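Local coordinates for protein delta-1-pyrroline-5-carboxylate dehydrogenase, mitochondrial (PDB 4E3X) that catalyses the irreversible NAD-dependent oxidation of glutamate semialdehyde to glutamate, the final step of proline breakdown in mitochondria, at residues V32-I37 with F170-K175; C66-E71 with I258-P263; G152-Q157 with F384-S389; H321-S326 with Y355-L360; T473-L478 with A523-T528. One frame throughout, in Å; residues are numbered along the deposited sequence. Where two conformers were deposited one is given.

Contact 1: V32-I37 with F170-K175; sequences VANEPI and FRFNAK. Unlike the reference sequence in segment 32-37: A33 (reference Thr).
The flank of helix 155-180 carries an extended piece of the N-terminal region here: R171, F172 and K175 meet V32, N34 and E35. The R171 side chain runs extended from CG to NE and delivers its guanidinium end-on to a single oxygen of E35, forming a salt bridge. Its NH1 lies 2.9 Å from E35 OE1, arriving nearly in line with the C-O bond, while R171 NH2 donates to the same E35 OE1 over 3.2 Å from the syn side but out of the carboxylate plane. E35 OE1 sits in the guanidinium plane, but the two flat groups are turned 37° apart. E35 OE2 turns to S136 and R140, which should help keep the carboxylate ionised between two arginines. A water joins A33 O (2.7 Å) to R171 NH1 (2.9 Å). A leucine in place of R171 would take away both N-H donors, and would probably leave E35 OE1 and the bridging water without their mate on the helix. In this aldehyde dehydrogenase segment 32-37 lies along the surface of helix 155-180, and apolar contacts continue the attachment. V32 CG2 stands over the centre of the F172 ring in a CH-pi contact, 3.9 Å from the centroid and 7° off the normal. The same V32 CG2 touches K175 CD at 3.9 Å. The N34 amide lies obliquely by the ring, with N34 ND2 3.6 Å from F172 CE2; D168 and V515 O take up that nitrogen's hydrogens.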
# COMPACT_ATOMS: atom_id res chain seq x y z
N VAL B 32 2.65 22.49 12.43
CA VAL B 32 2.73 23.16 11.14
C VAL B 32 1.36 23.68 10.74
O VAL B 32 0.32 23.16 11.16
CB VAL B 32 3.27 22.23 10.04
CG1 VAL B 32 4.66 21.68 10.41
CG2 VAL B 32 2.30 21.10 9.80
N ALA B 33 1.36 24.73 9.94
CA ALA B 33 0.13 25.24 9.38
C ALA B 33 0.32 25.44 7.90
O ALA B 33 1.45 25.50 7.41
CB ALA B 33 -0.24 26.55 10.05
N ASN B 34 -0.78 25.52 7.17
CA ASN B 34 -0.69 25.79 5.75
C ASN B 34 -0.01 27.12 5.44
O ASN B 34 -0.23 28.12 6.12
CB ASN B 34 -2.07 25.74 5.11
CG ASN B 34 -2.65 24.34 5.11
OD1 ASN B 34 -3.40 23.97 6.01
ND2 ASN B 34 -2.25 23.54 4.13
N GLU B 35 0.83 27.11 4.42
CA GLU B 35 1.49 28.32 3.96
C GLU B 35 0.45 29.31 3.43
O GLU B 35 -0.34 28.97 2.55
CB GLU B 35 2.49 27.98 2.86
CG GLU B 35 3.22 29.19 2.30
CD GLU B 35 4.27 29.75 3.25
OE1 GLU B 35 4.58 29.11 4.28
OE2 GLU B 35 4.81 30.84 2.96
N PRO B 36 0.42 30.53 3.99
CA PRO B 36 -0.57 31.50 3.49
C PRO B 36 -0.34 31.90 2.04
O PRO B 36 0.79 32.06 1.59
CB PRO B 36 -0.37 32.71 4.41
CG PRO B 36 0.19 32.13 5.69
CD PRO B 36 1.09 31.01 5.22
N ILE B 37 -1.44 32.04 1.30
CA ILE B 37 -1.41 32.49 -0.08
C ILE B 37 -1.28 34.01 -0.11
O ILE B 37 -2.07 34.72 0.52
CB ILE B 37 -2.70 32.07 -0.82
CG1 ILE B 37 -2.82 30.55 -0.84
CG2 ILE B 37 -2.70 32.60 -2.24
CD1 ILE B 37 -1.76 29.92 -1.68
N PHE B 170 6.20 19.63 2.03
CA PHE B 170 7.42 19.48 2.81
C PHE B 170 7.14 19.58 4.31
O PHE B 170 7.64 18.76 5.09
CB PHE B 170 8.47 20.52 2.39
CG PHE B 170 9.15 20.21 1.09
CD1 PHE B 170 8.85 19.07 0.36
CD2 PHE B 170 10.11 21.07 0.59
CE1 PHE B 170 9.49 18.79 -0.84
CE2 PHE B 170 10.77 20.80 -0.60
CZ PHE B 170 10.45 19.66 -1.32
N ARG B 171 6.32 20.54 4.73
CA ARG B 171 6.04 20.71 6.16
C ARG B 171 5.12 19.63 6.72
O ARG B 171 5.41 19.05 7.78
CB ARG B 171 5.47 22.09 6.48
CG ARG B 171 6.41 23.24 6.19
CD ARG B 171 6.13 24.41 7.12
NE ARG B 171 6.85 25.63 6.74
CZ ARG B 171 6.29 26.68 6.14
NH1 ARG B 171 5.00 26.67 5.83
NH2 ARG B 171 7.03 27.74 5.83
N PHE B 172 4.02 19.36 6.04
CA PHE B 172 3.07 18.35 6.52
C PHE B 172 3.65 16.94 6.47
O PHE B 172 3.46 16.17 7.42
CB PHE B 172 1.75 18.43 5.76
CG PHE B 172 0.84 19.53 6.26
CD1 PHE B 172 -0.12 19.27 7.23
CD2 PHE B 172 0.97 20.82 5.79
CE1 PHE B 172 -0.95 20.28 7.71
CE2 PHE B 172 0.15 21.84 6.26
CZ PHE B 172 -0.82 21.56 7.21
N ASN B 173 4.35 16.57 5.40
CA ASN B 173 4.97 15.25 5.38
C ASN B 173 6.02 15.11 6.49
O ASN B 173 6.14 14.06 7.10
CB ASN B 173 5.57 14.91 4.02
CG ASN B 173 4.52 14.47 3.03
OD1 ASN B 173 3.54 13.81 3.40
ND2 ASN B 173 4.71 14.82 1.76
N ALA B 174 6.77 16.18 6.77
CA ALA B 174 7.70 16.15 7.90
C ALA B 174 6.95 15.89 9.21
O ALA B 174 7.38 15.06 10.02
CB ALA B 174 8.48 17.45 7.99
N LYS B 175 5.84 16.59 9.43
CA LYS B 175 5.03 16.33 10.62
C LYS B 175 4.54 14.89 10.66
O LYS B 175 4.69 14.21 11.68
CB LYS B 175 3.83 17.28 10.67
CG LYS B 175 2.84 16.97 11.80
CD LYS B 175 1.55 17.77 11.65
CE LYS B 175 0.56 17.44 12.77
NZ LYS B 175 1.07 17.88 14.10
O HOH W 1 3.16 24.50 5.51

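Contact 2: C66-E71 with I258-P263; sequences CVVGDE and IIQFVP
V67 and F261 form a single antiparallel hydrogen-bonded pair, laying strand 62-68 of the small mixed sheet against strand 259-261 at the edge of the parallel NAD-binding sheet. This is the compact part. V67 N donates to F261 O over 2.9 Å, and F261 N returns a bond of 2.9 Å to V67 O. V67 CB and F261 CB touch at 4.0 Å. Alongside, C66 SG rests on P263 CD at 3.9 Å. The strand directions differ by 150°, and past V67 the backbone bonding between them stops. V68 CG2 is more loosely set against V262 CG1, at 4.3 Å. There the Q260 side chain, bent at chi2 (-74°), folds its amide over to the type II' turn V68-E71, where its OE1 accepts from G69 N at 2.9 Å in a nearly straight bond (171°). A water lies 2.8 Å from G69 O and also within reach of Q260 OE1, and the turn ends in exposed D70 and E71. Q260 NE2 is taken by A105 O and N257 OD1. The glutamine amide therefore probably stands in for the next main-chain carbonyl of a ladder that stops after one pair, so the polar part of the junction consists of two backbone bonds and one buried amide.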
# COMPACT_ATOMS: atom_id res chain seq x y z
N CYS B 66 22.52 16.93 -15.58
CA CYS B 66 22.14 15.86 -14.67
C CYS B 66 23.03 15.99 -13.44
O CYS B 66 24.18 16.46 -13.53
CB CYS B 66 22.36 14.50 -15.32
SG CYS B 66 21.25 14.15 -16.70
N VAL B 67 22.52 15.59 -12.28
CA VAL B 67 23.33 15.64 -11.06
C VAL B 67 23.32 14.27 -10.40
O VAL B 67 22.27 13.75 -10.01
CB VAL B 67 22.85 16.71 -10.05
CG1 VAL B 67 23.78 16.75 -8.84
CG2 VAL B 67 22.78 18.08 -10.70
N VAL B 68 24.51 13.68 -10.31
CA VAL B 68 24.70 12.40 -9.64
C VAL B 68 25.69 12.64 -8.50
O VAL B 68 26.82 13.07 -8.74
CB VAL B 68 25.22 11.33 -10.62
CG1 VAL B 68 25.53 10.03 -9.88
CG2 VAL B 68 24.19 11.10 -11.72
N GLY B 69 25.24 12.43 -7.27
CA GLY B 69 26.03 12.86 -6.12
C GLY B 69 26.12 14.37 -6.14
O GLY B 69 25.10 15.07 -6.11
N ASP B 70 27.35 14.88 -6.23
CA ASP B 70 27.56 16.32 -6.39
C ASP B 70 28.11 16.63 -7.77
O ASP B 70 28.45 17.78 -8.06
CB ASP B 70 28.49 16.87 -5.30
CG ASP B 70 27.83 16.89 -3.95
OD1 ASP B 70 26.61 17.17 -3.90
OD2 ASP B 70 28.50 16.62 -2.93
N GLU B 71 28.18 15.62 -8.62
CA GLU B 71 28.76 15.78 -9.95
C GLU B 71 27.72 16.26 -10.97
O GLU B 71 26.64 15.68 -11.08
CB GLU B 71 29.38 14.47 -10.45
CG GLU B 71 30.05 14.60 -11.83
CD GLU B 71 30.59 13.28 -12.37
OE1 GLU B 71 30.49 12.24 -11.69
OE2 GLU B 71 31.14 13.30 -13.50
N ILE B 258 21.28 11.03 -2.46
CA ILE B 258 19.96 10.70 -1.93
C ILE B 258 18.86 10.94 -2.98
O ILE B 258 17.96 10.11 -3.15
CB ILE B 258 19.66 11.45 -0.63
CG1 ILE B 258 20.79 11.21 0.39
CG2 ILE B 258 18.29 11.06 -0.06
CD1 ILE B 258 21.21 9.73 0.58
N ILE B 259 18.93 12.07 -3.68
CA ILE B 259 18.10 12.28 -4.87
C ILE B 259 19.04 12.59 -6.02
O ILE B 259 19.79 13.57 -5.97
CB ILE B 259 17.06 13.41 -4.70
CG1 ILE B 259 16.06 13.07 -3.59
CG2 ILE B 259 16.32 13.63 -6.02
CD1 ILE B 259 15.09 14.20 -3.28
N GLN B 260 19.03 11.74 -7.04
CA GLN B 260 19.79 11.96 -8.26
C GLN B 260 18.89 12.68 -9.25
O GLN B 260 17.75 12.27 -9.48
CB GLN B 260 20.27 10.63 -8.84
CG GLN B 260 20.90 9.68 -7.81
CD GLN B 260 22.29 10.09 -7.33
OE1 GLN B 260 22.56 11.27 -7.09
NE2 GLN B 260 23.17 9.10 -7.16
N PHE B 261 19.37 13.80 -9.80
CA PHE B 261 18.58 14.62 -10.70
C PHE B 261 18.88 14.15 -12.12
O PHE B 261 19.92 14.49 -12.69
CB PHE B 261 18.93 16.10 -10.51
CG PHE B 261 17.98 17.04 -11.20
CD1 PHE B 261 16.78 17.39 -10.61
CD2 PHE B 261 18.31 17.59 -12.44
CE1 PHE B 261 15.91 18.26 -11.25
CE2 PHE B 261 17.45 18.45 -13.09
CZ PHE B 261 16.25 18.79 -12.49
N VAL B 262 17.98 13.34 -12.67
CA VAL B 262 18.25 12.64 -13.91
C VAL B 262 17.13 12.73 -14.94
O VAL B 262 16.42 11.76 -15.20
CB VAL B 262 18.68 11.17 -13.67
CG1 VAL B 262 20.09 11.13 -13.11
CG2 VAL B 262 17.71 10.46 -12.73
N PRO B 263 16.99 13.91 -15.57
CA PRO B 263 16.17 14.00 -16.78
C PRO B 263 16.57 12.90 -17.77
O PRO B 263 17.74 12.55 -17.84
CB PRO B 263 16.55 15.36 -17.37
CG PRO B 263 17.08 16.15 -16.20
CD PRO B 263 17.74 15.15 -15.30
O HOH W 2 22.79 13.71 -5.41

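Contact 3: G152-Q157 with F384-S389; sequences GKTVIQ and FGTFFS
V155 and F384 meet at about a right angle where helix 155-180 starts, next to its N-cap residue T154. With its CG1 anti to the backbone N (chi1 175°), V155 sends the other methyl, CG2, straight down on the ring. V155 CG2 lies 3.5 Å from the centroid of the F384 ring and 8° off its normal, nearly equidistant from all six carbons: a CH-pi contact over the face. T154 turns its two branches to different tasks. Its methyl faces the loop, with T154 CG2 3.6 Å from T386 O and 3.5 Å from F387 O, and it also brushes the methyl of T386. Its hydroxyl, placed between the backbone N and the carbonyl carbon (chi1 56°), turns toward the first turn of the helix, where T154 OG1 accepts a weak capping bond of 3.4 Å from Q157 N. No direct hydrogen bond crosses the interface; waters do that work. One sits 2.8 Å from T154 OG1 and gives a proton to F387 O. The junction also lies at the dimer interface: Y561 of the second subunit packs on T154, V155 and F384, and W557 of that subunit meets the F387 ring edge-to-face. At the other end, G152, with positive phi, leaves helix 140-151 and presents its carbonyl to S389. G152 O lies 3.5 Å from S389 CB, and a second water spans the backbones, donating to G152 O at 2.7 Å and accepting from S389 N at 2.8 Å.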
# COMPACT_ATOMS: atom_id res chain seq x y z
N GLY B 152 4.21 28.33 -18.02
CA GLY B 152 3.14 29.17 -18.53
C GLY B 152 2.06 29.52 -17.52
O GLY B 152 0.96 29.91 -17.90
N LYS B 153 2.37 29.37 -16.23
CA LYS B 153 1.41 29.71 -15.18
C LYS B 153 1.25 31.20 -14.93
O LYS B 153 2.20 31.97 -15.08
CB LYS B 153 1.79 29.01 -13.86
CG LYS B 153 1.77 27.49 -13.96
CD LYS B 153 1.44 26.81 -12.64
CE LYS B 153 1.21 25.33 -12.88
NZ LYS B 153 0.81 24.59 -11.66
N THR B 154 0.05 31.61 -14.54
CA THR B 154 -0.15 32.96 -14.04
C THR B 154 0.42 33.08 -12.63
O THR B 154 0.75 32.08 -11.99
CB THR B 154 -1.64 33.30 -13.97
OG1 THR B 154 -2.30 32.32 -13.16
CG2 THR B 154 -2.26 33.33 -15.37
N VAL B 155 0.53 34.31 -12.15
CA VAL B 155 1.00 34.57 -10.80
C VAL B 155 0.31 33.69 -9.76
O VAL B 155 0.97 33.00 -8.98
CB VAL B 155 0.77 36.04 -10.39
CG1 VAL B 155 1.16 36.24 -8.94
CG2 VAL B 155 1.55 36.98 -11.29
N ILE B 156 -1.02 33.70 -9.74
CA ILE B 156 -1.72 32.96 -8.70
C ILE B 156 -1.59 31.45 -8.86
O ILE B 156 -1.49 30.74 -7.87
CB ILE B 156 -3.21 33.38 -8.58
CG1 ILE B 156 -3.87 32.71 -7.37
CG2 ILE B 156 -3.98 33.06 -9.85
CD1 ILE B 156 -3.15 32.93 -6.05
N GLN B 157 -1.59 30.96 -10.10
CA GLN B 157 -1.42 29.53 -10.29
C GLN B 157 -0.02 29.08 -9.86
O GLN B 157 0.15 28.02 -9.29
CB GLN B 157 -1.73 29.12 -11.74
CG GLN B 157 -3.21 29.17 -12.09
CD GLN B 157 -4.06 28.33 -11.16
OE1 GLN B 157 -3.78 27.14 -10.96
NE2 GLN B 157 -5.08 28.94 -10.56
N PHE B 384 -0.34 40.90 -15.76
CA PHE B 384 -0.89 40.24 -14.59
C PHE B 384 -2.42 40.18 -14.62
O PHE B 384 -3.03 39.57 -13.75
CB PHE B 384 -0.40 40.89 -13.29
CG PHE B 384 1.01 40.53 -12.92
CD1 PHE B 384 1.81 39.78 -13.78
CD2 PHE B 384 1.55 40.92 -11.70
CE1 PHE B 384 3.11 39.45 -13.43
CE2 PHE B 384 2.85 40.60 -11.35
CZ PHE B 384 3.63 39.85 -12.21
N GLY B 385 -3.03 40.83 -15.61
CA GLY B 385 -4.47 40.73 -15.81
C GLY B 385 -4.88 39.45 -16.52
O GLY B 385 -6.07 39.15 -16.66
N THR B 386 -3.89 38.69 -16.98
CA THR B 386 -4.12 37.43 -17.69
C THR B 386 -4.88 36.42 -16.82
O THR B 386 -4.50 36.17 -15.68
CB THR B 386 -2.76 36.81 -18.11
OG1 THR B 386 -2.12 37.69 -19.05
CG2 THR B 386 -2.95 35.45 -18.73
N PHE B 387 -5.96 35.84 -17.34
CA PHE B 387 -6.64 34.78 -16.61
C PHE B 387 -5.90 33.46 -16.75
O PHE B 387 -5.67 32.76 -15.76
CB PHE B 387 -8.11 34.62 -17.01
CG PHE B 387 -8.86 33.66 -16.12
CD1 PHE B 387 -8.95 33.90 -14.76
CD2 PHE B 387 -9.45 32.52 -16.64
CE1 PHE B 387 -9.63 33.01 -13.93
CE2 PHE B 387 -10.13 31.64 -15.82
CZ PHE B 387 -10.22 31.88 -14.46
N PHE B 388 -5.54 33.11 -17.98
CA PHE B 388 -4.66 31.96 -18.22
C PHE B 388 -3.89 32.17 -19.52
O PHE B 388 -4.24 33.05 -20.31
CB PHE B 388 -5.42 30.62 -18.20
CG PHE B 388 -6.29 30.35 -19.41
CD1 PHE B 388 -7.62 30.76 -19.44
CD2 PHE B 388 -5.80 29.62 -20.48
CE1 PHE B 388 -8.42 30.47 -20.55
CE2 PHE B 388 -6.60 29.33 -21.58
CZ PHE B 388 -7.91 29.75 -21.61
N SER B 389 -2.83 31.40 -19.70
CA SER B 389 -1.94 31.60 -20.84
C SER B 389 -1.91 30.38 -21.76
O SER B 389 -2.80 29.52 -21.71
CB SER B 389 -0.52 31.93 -20.35
OG SER B 389 0.30 32.39 -21.41
O HOH W 3 -1.75 29.52 -17.86
O HOH W 4 -4.85 33.55 -13.01

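Contact 4: H321-S326 with Y355-L360; sequences HFVHSS and YVPKSL
L360 reaches the end of strand 319-323 because its CG is anti to the carbonyl carbon (chi1 -71°) and CD1 is extended away from CA (chi2 -172°); V323, with CG1 anti to the backbone N, turns that methyl to meet it. The two residues close the C-terminal ends of neighbouring parallel strands in a beta-alpha-beta unit, strand 319-323, helix 329-341 and strand 351-357, of the large sheet in this aldehyde dehydrogenase. L360 CD1 is 4.1 Å from V323 CG1 and also lies against main-chain oxygens, 3.5 Å from S325 O and 3.6 Å from H324 O. Shortened to an alanine, L360 would lose CD1, which would probably open a gap against the carbonyls of H324 and S325 and leave V323 CG1 with P357 alone of segment 355-360. Earlier in the strands the ladder is regular. Y355 N donates to H321 O over 2.9 Å, and V323 N to Y355 O over 2.9 Å. F322 and Y355 send their side chains to the same side of the sheet, where they cross at about a right angle: F322 CD1 meets Y355 CB at 3.7 Å, and helix 463-472 packs on both. The next rung would need an N-H at position 357, but P357 has none. Its ring slides instead beside V323, crossing that side chain at about a right angle, and V323 O accepts from Y458 OH. In the place of that missing bond, P357 CD lies 3.2 Å from V323 O.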
# COMPACT_ATOMS: atom_id res chain seq x y z
N HIS B 321 -18.70 18.70 -12.92
CA HIS B 321 -19.51 19.55 -12.04
C HIS B 321 -20.96 19.18 -12.34
O HIS B 321 -21.43 19.34 -13.47
CB HIS B 321 -19.30 21.05 -12.32
CG HIS B 321 -18.06 21.62 -11.70
ND1 HIS B 321 -17.78 22.97 -11.71
CD2 HIS B 321 -17.00 21.03 -11.07
CE1 HIS B 321 -16.62 23.20 -11.11
NE2 HIS B 321 -16.13 22.03 -10.71
N PHE B 322 -21.67 18.67 -11.33
CA PHE B 322 -23.08 18.32 -11.47
C PHE B 322 -23.92 19.38 -10.77
O PHE B 322 -23.74 19.64 -9.59
CB PHE B 322 -23.38 16.94 -10.88
CG PHE B 322 -24.84 16.58 -10.95
CD1 PHE B 322 -25.37 15.97 -12.08
CD2 PHE B 322 -25.70 16.91 -9.91
CE1 PHE B 322 -26.73 15.66 -12.15
CE2 PHE B 322 -27.05 16.61 -9.98
CZ PHE B 322 -27.56 15.98 -11.10
N VAL B 323 -24.85 19.97 -11.51
CA VAL B 323 -25.68 21.03 -10.99
C VAL B 323 -27.11 20.53 -10.78
O VAL B 323 -27.70 19.93 -11.68
CB VAL B 323 -25.71 22.23 -11.96
CG1 VAL B 323 -26.61 23.33 -11.44
CG2 VAL B 323 -24.30 22.76 -12.18
N HIS B 324 -27.63 20.74 -9.58
CA HIS B 324 -29.03 20.48 -9.28
C HIS B 324 -29.80 21.79 -9.38
O HIS B 324 -29.22 22.87 -9.26
CB HIS B 324 -29.18 19.87 -7.88
CG HIS B 324 -30.60 19.58 -7.50
ND1 HIS B 324 -31.32 20.36 -6.63
CD2 HIS B 324 -31.44 18.58 -7.88
CE1 HIS B 324 -32.54 19.87 -6.49
NE2 HIS B 324 -32.63 18.78 -7.24
N SER B 325 -31.11 21.71 -9.58
CA SER B 325 -31.92 22.92 -9.77
C SER B 325 -31.88 23.88 -8.57
O SER B 325 -32.19 25.07 -8.71
CB SER B 325 -33.36 22.53 -10.08
OG SER B 325 -33.93 21.83 -8.99
N SER B 326 -31.49 23.38 -7.40
CA SER B 326 -31.43 24.19 -6.19
C SER B 326 -30.08 24.90 -6.03
O SER B 326 -29.83 25.53 -5.00
CB SER B 326 -31.68 23.30 -4.96
OG SER B 326 -30.61 22.39 -4.77
N TYR B 355 -22.91 19.24 -16.00
CA TYR B 355 -24.27 18.73 -16.15
C TYR B 355 -25.22 19.75 -15.56
O TYR B 355 -25.14 20.06 -14.37
CB TYR B 355 -24.42 17.39 -15.41
CG TYR B 355 -23.56 16.26 -15.96
CD1 TYR B 355 -24.10 15.31 -16.81
CD2 TYR B 355 -22.22 16.14 -15.60
CE1 TYR B 355 -23.32 14.26 -17.31
CE2 TYR B 355 -21.43 15.11 -16.10
CZ TYR B 355 -21.99 14.17 -16.95
OH TYR B 355 -21.22 13.13 -17.44
N VAL B 356 -26.13 20.28 -16.38
CA VAL B 356 -27.01 21.38 -15.97
C VAL B 356 -28.48 21.01 -16.18
O VAL B 356 -28.82 20.48 -17.24
CB VAL B 356 -26.71 22.67 -16.80
CG1 VAL B 356 -27.61 23.82 -16.38
CG2 VAL B 356 -25.26 23.07 -16.65
N PRO B 357 -29.35 21.28 -15.19
CA PRO B 357 -30.77 20.98 -15.38
C PRO B 357 -31.41 22.00 -16.31
O PRO B 357 -31.05 23.18 -16.30
CB PRO B 357 -31.35 21.10 -13.97
CG PRO B 357 -30.46 22.10 -13.29
CD PRO B 357 -29.08 21.89 -13.87
N LYS B 358 -32.36 21.54 -17.11
CA LYS B 358 -33.04 22.39 -18.08
C LYS B 358 -33.56 23.70 -17.46
O LYS B 358 -33.42 24.76 -18.06
CB LYS B 358 -34.17 21.61 -18.74
N SER B 359 -34.13 23.62 -16.26
CA SER B 359 -34.72 24.80 -15.62
C SER B 359 -33.72 25.93 -15.31
O SER B 359 -34.10 27.09 -15.20
CB SER B 359 -35.45 24.41 -14.33
OG SER B 359 -34.54 23.99 -13.33
N LEU B 360 -32.44 25.58 -15.17
CA LEU B 360 -31.41 26.58 -14.86
C LEU B 360 -30.54 26.92 -16.07
O LEU B 360 -29.70 27.82 -16.00
CB LEU B 360 -30.51 26.11 -13.72
CG LEU B 360 -31.08 26.05 -12.30
CD1 LEU B 360 -29.97 25.75 -11.31
CD2 LEU B 360 -31.79 27.35 -11.94

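Contact 5: T473-L478 with A523-T528; sequences TTSYGL and ARASGT
Two hydrogen bonds tie S475 and G477 to A525 and S526. S475 O accepts from A525 N over 2.9 Å, and G477 N donates to the S526 side chain, whose OG is 3.0 Å away and nearly in line (169°). S526 OG is also bonded to G316 O, so the hydroxyl links three pieces of backbone. Within segment 473-478, T474 OG1 accepts from Y476 N in an ST turn that shapes the approach. Segment 523-528 is tightly turned: a type II' turn from A523 to S526 runs into a type I turn from R524 to G527, next to the weak start of strand 476-483 in the catalytic domain. Packing follows from that shape. S475 O is close to A525 CB at 3.1 Å, and the extended R524 chain lays its CD 3.6 Å from Y476 O. The Y476 ring meets A525 at 4.0 Å (CD1 to CB), and L478 CB lies 3.5 Å from S526 OG. G477 fits here without a side chain, since a CB would press on A523 O and R524 CB. A water spans G477 O and A523 N; another accepts from R524 NH2 at 2.8 Å. The charge on R524 is met outside: NH1 forms salt bridges with D471 and with E201 of the second subunit. This is close to the active site, with L478 packing on the nucleophile C348, A525 touching a bound proline, and Y476 lying on V288 of the NAD site.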
# COMPACT_ATOMS: atom_id res chain seq x y z
N THR B 473 -20.20 7.07 -17.09
CA THR B 473 -19.81 7.48 -18.44
C THR B 473 -18.31 7.33 -18.71
O THR B 473 -17.91 6.90 -19.80
CB THR B 473 -20.28 8.91 -18.75
OG1 THR B 473 -21.71 8.92 -18.80
CG2 THR B 473 -19.73 9.39 -20.09
N THR B 474 -17.48 7.66 -17.73
CA THR B 474 -16.04 7.66 -17.94
C THR B 474 -15.36 6.53 -17.20
O THR B 474 -15.98 5.81 -16.42
CB THR B 474 -15.39 8.99 -17.49
OG1 THR B 474 -15.12 8.95 -16.08
CG2 THR B 474 -16.27 10.19 -17.86
N SER B 475 -14.06 6.38 -17.44
CA SER B 475 -13.28 5.35 -16.78
C SER B 475 -12.60 5.88 -15.52
O SER B 475 -11.90 5.14 -14.83
CB SER B 475 -12.22 4.81 -17.72
OG SER B 475 -11.24 5.80 -17.98
N TYR B 476 -12.82 7.16 -15.22
CA TYR B 476 -12.05 7.86 -14.18
C TYR B 476 -12.79 8.06 -12.86
O TYR B 476 -14.01 7.93 -12.79
CB TYR B 476 -11.59 9.20 -14.73
CG TYR B 476 -10.63 9.12 -15.90
CD1 TYR B 476 -9.28 8.80 -15.70
CD2 TYR B 476 -11.05 9.39 -17.20
CE1 TYR B 476 -8.39 8.75 -16.75
CE2 TYR B 476 -10.16 9.34 -18.27
CZ TYR B 476 -8.83 9.02 -18.03
OH TYR B 476 -7.93 8.96 -19.06
N GLY B 477 -12.04 8.39 -11.82
CA GLY B 477 -12.64 8.58 -10.51
C GLY B 477 -11.94 9.62 -9.66
O GLY B 477 -11.80 9.43 -8.44
N LEU B 478 -11.52 10.72 -10.27
CA LEU B 478 -10.63 11.65 -9.58
C LEU B 478 -11.38 12.75 -8.83
O LEU B 478 -11.53 12.65 -7.62
CB LEU B 478 -9.56 12.21 -10.54
CG LEU B 478 -8.36 12.89 -9.87
CD1 LEU B 478 -7.91 12.15 -8.62
CD2 LEU B 478 -7.21 13.02 -10.85
N ALA B 523 -9.56 6.61 -7.44
CA ALA B 523 -9.37 5.27 -7.96
C ALA B 523 -9.94 5.14 -9.37
O ALA B 523 -9.82 6.07 -10.17
CB ALA B 523 -9.95 4.23 -7.00
N ARG B 524 -10.55 4.00 -9.68
CA ARG B 524 -10.87 3.67 -11.07
C ARG B 524 -9.60 3.85 -11.91
O ARG B 524 -8.53 3.42 -11.47
CB ARG B 524 -12.10 4.43 -11.59
CG ARG B 524 -13.34 4.02 -10.79
CD ARG B 524 -14.61 4.71 -11.23
NE ARG B 524 -15.75 4.17 -10.48
CZ ARG B 524 -16.97 4.69 -10.51
NH1 ARG B 524 -17.94 4.14 -9.79
NH2 ARG B 524 -17.23 5.76 -11.25
N ALA B 525 -9.68 4.46 -13.09
CA ALA B 525 -8.47 4.61 -13.91
C ALA B 525 -7.54 5.72 -13.42
O ALA B 525 -6.45 5.90 -13.96
CB ALA B 525 -8.83 4.83 -15.39
N SER B 526 -7.97 6.46 -12.40
CA SER B 526 -7.21 7.64 -11.93
C SER B 526 -5.98 7.31 -11.09
O SER B 526 -5.19 8.20 -10.76
CB SER B 526 -8.11 8.61 -11.16
OG SER B 526 -9.15 9.08 -12.01
N GLY B 527 -5.79 6.04 -10.75
CA GLY B 527 -4.55 5.63 -10.11
C GLY B 527 -4.74 4.75 -8.88
O GLY B 527 -5.79 4.15 -8.69
N THR B 528 -3.69 4.69 -8.07
CA THR B 528 -3.64 3.80 -6.91
C THR B 528 -4.19 4.45 -5.65
O THR B 528 -4.33 3.80 -4.62
CB THR B 528 -2.20 3.30 -6.66
OG1 THR B 528 -1.30 4.42 -6.66
CG2 THR B 528 -1.78 2.36 -7.75
O HOH W 5 -16.11 6.57 -13.74
O HOH W 6 -12.24 7.45 -6.55

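In the fold
In contacts 2 and 3 all touching residues are buried, in contact 4 most of them; contact 5 is partly buried and contact 1 lies at the surface, where the chemistry turns to a salt bridge. Contacts 1 and 3 share helix 155-180 and touch through I37 CG2 and I156 CD1, 3.9 Å apart. Contacts 4 and 5 reach the same large sheet, on neighbouring strands 319-323 and 476-483, while contact 2 bonds a different pair of sheets and lies about 51 Å from contact 4, centre to centre. Contacts 3 and 5 alone meet the second subunit. Backbone pairing rules contacts 2 and 4; water and methyl packing join contact 3, and turns shape contact 5 near the catalytic cysteine.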